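PDB 6BN2: acetyl-CoA acetyltransferase from Elizabethkingia anophelis NUHP1, which probably catalyses the reversible Claisen condensation of two acetyl-CoA molecules to acetoacetyl-CoA and CoA, the reverse direction being thiolytic cleavage. Local coordinates for residues V12-A17 / T368-L373. Numbering follows the deposited sequence. Where two conformers were deposited one is given.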
loop_
_atom_site.group_PDB
_atom_site.type_symbol
_atom_site.label_atom_id
_atom_site.label_comp_id
_atom_site.label_asym_id
_atom_site.label_seq_id
_atom_site.Cartn_x
_atom_site.Cartn_y
_atom_site.Cartn_z
ATOM N N VAL A 12 -7.216 -11.917 -18.064
ATOM C CA VAL A 12 -6.033 -11.134 -17.738
ATOM C C VAL A 12 -4.817 -11.973 -18.064
ATOM O O VAL A 12 -4.685 -13.095 -17.561
ATOM C CB VAL A 12 -5.997 -10.726 -16.256
ATOM C CG1 VAL A 12 -4.820 -9.770 -16.002
ATOM C CG2 VAL A 12 -7.328 -10.091 -15.879
ATOM N N PHE A 13 -3.938 -11.433 -18.891
ATOM C CA PHE A 13 -2.744 -12.138 -19.330
ATOM C C PHE A 13 -1.490 -11.472 -18.797
ATOM O O PHE A 13 -1.447 -10.257 -18.613
ATOM C CB PHE A 13 -2.684 -12.174 -20.850
ATOM C CG PHE A 13 -3.767 -12.988 -21.455
ATOM C CD1 PHE A 13 -3.580 -14.352 -21.663
ATOM C CD2 PHE A 13 -4.984 -12.412 -21.788
ATOM C CE1 PHE A 13 -4.591 -15.123 -22.209
ATOM C CE2 PHE A 13 -5.997 -13.180 -22.334
ATOM C CZ PHE A 13 -5.798 -14.534 -22.546
ATOM N N ILE A 14 -0.468 -12.286 -18.547
ATOM C CA ILE A 14 0.856 -11.800 -18.173
ATOM C C ILE A 14 1.686 -11.808 -19.441
ATOM O O ILE A 14 1.912 -12.877 -20.025
ATOM C CB ILE A 14 1.500 -12.680 -17.090
ATOM C CG1 ILE A 14 0.658 -12.646 -15.810
ATOM C CG2 ILE A 14 2.927 -12.201 -16.802
ATOM C CD1 ILE A 14 1.019 -13.771 -14.840
ATOM N N VAL A 15 2.121 -10.627 -19.885
ATOM C CA VAL A 15 2.861 -10.539 -21.143
ATOM C C VAL A 15 4.364 -10.401 -20.920
ATOM O O VAL A 15 5.136 -10.632 -21.859
ATOM C CB VAL A 15 2.333 -9.397 -22.048
ATOM C CG1 VAL A 15 0.933 -9.740 -22.578
ATOM C CG2 VAL A 15 2.338 -8.047 -21.339
ATOM N N SER A 16 4.800 -10.029 -19.720
ATOM C CA SER A 16 6.221 -10.076 -19.395
ATOM C C SER A 16 6.350 -10.192 -17.884
ATOM O O SER A 16 5.438 -9.829 -17.136
ATOM C CB SER A 16 6.965 -8.844 -19.918
ATOM O OG SER A 16 6.493 -7.682 -19.271
ATOM N N ALA A 17 7.491 -10.721 -17.448
ATOM C CA ALA A 17 7.701 -11.017 -16.030
ATOM C C ALA A 17 9.192 -11.152 -15.778
ATOM O O ALA A 17 9.834 -12.038 -16.356
ATOM C CB ALA A 17 6.968 -12.308 -15.632
ATOM N N THR A 368 9.103 -16.706 -11.272
ATOM C CA THR A 368 9.778 -17.997 -11.324
ATOM C C THR A 368 8.829 -19.102 -11.776
ATOM O O THR A 368 9.207 -19.940 -12.601
ATOM C CB THR A 368 10.382 -18.311 -9.957
ATOM O OG1 THR A 368 11.362 -17.313 -9.657
ATOM C CG2 THR A 368 11.043 -19.693 -9.943
ATOM N N LEU A 369 7.599 -19.110 -11.251
ATOM C CA LEU A 369 6.614 -20.129 -11.634
ATOM C C LEU A 369 6.355 -20.125 -13.138
ATOM O O LEU A 369 6.267 -21.189 -13.758
ATOM C CB LEU A 369 5.309 -19.894 -10.869
ATOM C CG LEU A 369 4.183 -20.869 -11.220
ATOM C CD1 LEU A 369 4.556 -22.291 -10.797
ATOM C CD2 LEU A 369 2.899 -20.443 -10.515
ATOM N N ILE A 370 6.211 -18.939 -13.743
ATOM C CA ILE A 370 6.002 -18.868 -15.196
ATOM C C ILE A 370 7.082 -19.650 -15.923
ATOM O O ILE A 370 6.814 -20.416 -16.861
ATOM C CB ILE A 370 5.970 -17.400 -15.660
ATOM C CG1 ILE A 370 4.674 -16.752 -15.181
ATOM C CG2 ILE A 370 6.136 -17.306 -17.196
ATOM C CD1 ILE A 370 4.701 -15.219 -15.224
ATOM N N ASN A 371 8.328 -19.452 -15.508
ATOM C CA ASN A 371 9.423 -20.107 -16.198
ATOM C C ASN A 371 9.529 -21.579 -15.844
ATOM O O ASN A 371 9.873 -22.381 -16.708
ATOM C CB ASN A 371 10.708 -19.335 -15.909
ATOM C CG ASN A 371 10.702 -18.007 -16.626
ATOM O OD1 ASN A 371 10.366 -16.950 -16.047
ATOM N ND2 ASN A 371 10.980 -18.059 -17.911
ATOM N N VAL A 372 9.214 -21.961 -14.605
ATOM C CA VAL A 372 9.138 -23.383 -14.263
ATOM C C VAL A 372 8.144 -24.100 -15.172
ATOM O O VAL A 372 8.425 -25.190 -15.694
ATOM C CB VAL A 372 8.763 -23.565 -12.781
ATOM C CG1 VAL A 372 8.276 -25.001 -12.536
ATOM C CG2 VAL A 372 9.938 -23.219 -11.855
ATOM N N LEU A 373 6.964 -23.500 -15.379
ATOM C CA LEU A 373 5.977 -24.147 -16.244
ATOM C C LEU A 373 6.498 -24.312 -17.672
ATOM O O LEU A 373 6.304 -25.362 -18.290
ATOM C CB LEU A 373 4.661 -23.365 -16.234
ATOM C CG LEU A 373 3.937 -23.288 -14.897
ATOM C CD1 LEU A 373 2.716 -22.373 -15.079
ATOM C CD2 LEU A 373 3.514 -24.682 -14.410
#
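Ile370 reaches out from its helix with a single methyl, CD1, and that one atom makes all the close contacts with the strand. Ile370 CD1 lies 3.7 Å from Ala17 CB, 3.8 Å from Ile14 CG2 and 4.0 Å from Ile14 CD1. So the end of the longer isoleucine branch is met by three carbons from two residues. The two isoleucine side chains meet at a slant, and Ile14 presents both its branch methyl and its chain end. The extended branch explains the reach: with chi2 of Ile370 at 163°, CD1 stretches on from CG1 toward the strand, although the nearest CA atoms, of Ala17 and Ile370, stay 8.1 Å apart.

Ile14 and Ala17 are three residues apart, a spacing that would put them on opposite faces of a regular strand. The backbone departs from extended geometry at Val15, where psi is -17°, and this lets both side chains turn to the helix.

Away from this knot of methyls the contact loosens quickly, with only 114 Å² buried in all. The Ser16 side chain sets off away from the helix. On the helix, Leu369 and Leu373 lean on Ile397 of strand 391-399, and Ile370 also touches that residue. The looser flanks are not a solvent side either: every residue of both segments is buried.

Thus strand 12-24, from the N-terminal thiolase family region, is packed against helix 358-375 from the C-terminal one. The contact lies away from the annotated sites and belongs to the five-layered alpha-beta-alpha-beta-alpha thiolase fold, in which helix 358-375 is a buried helix of the middle layer, packed on strand 12-24 here and on Ile397 of strand 391-399.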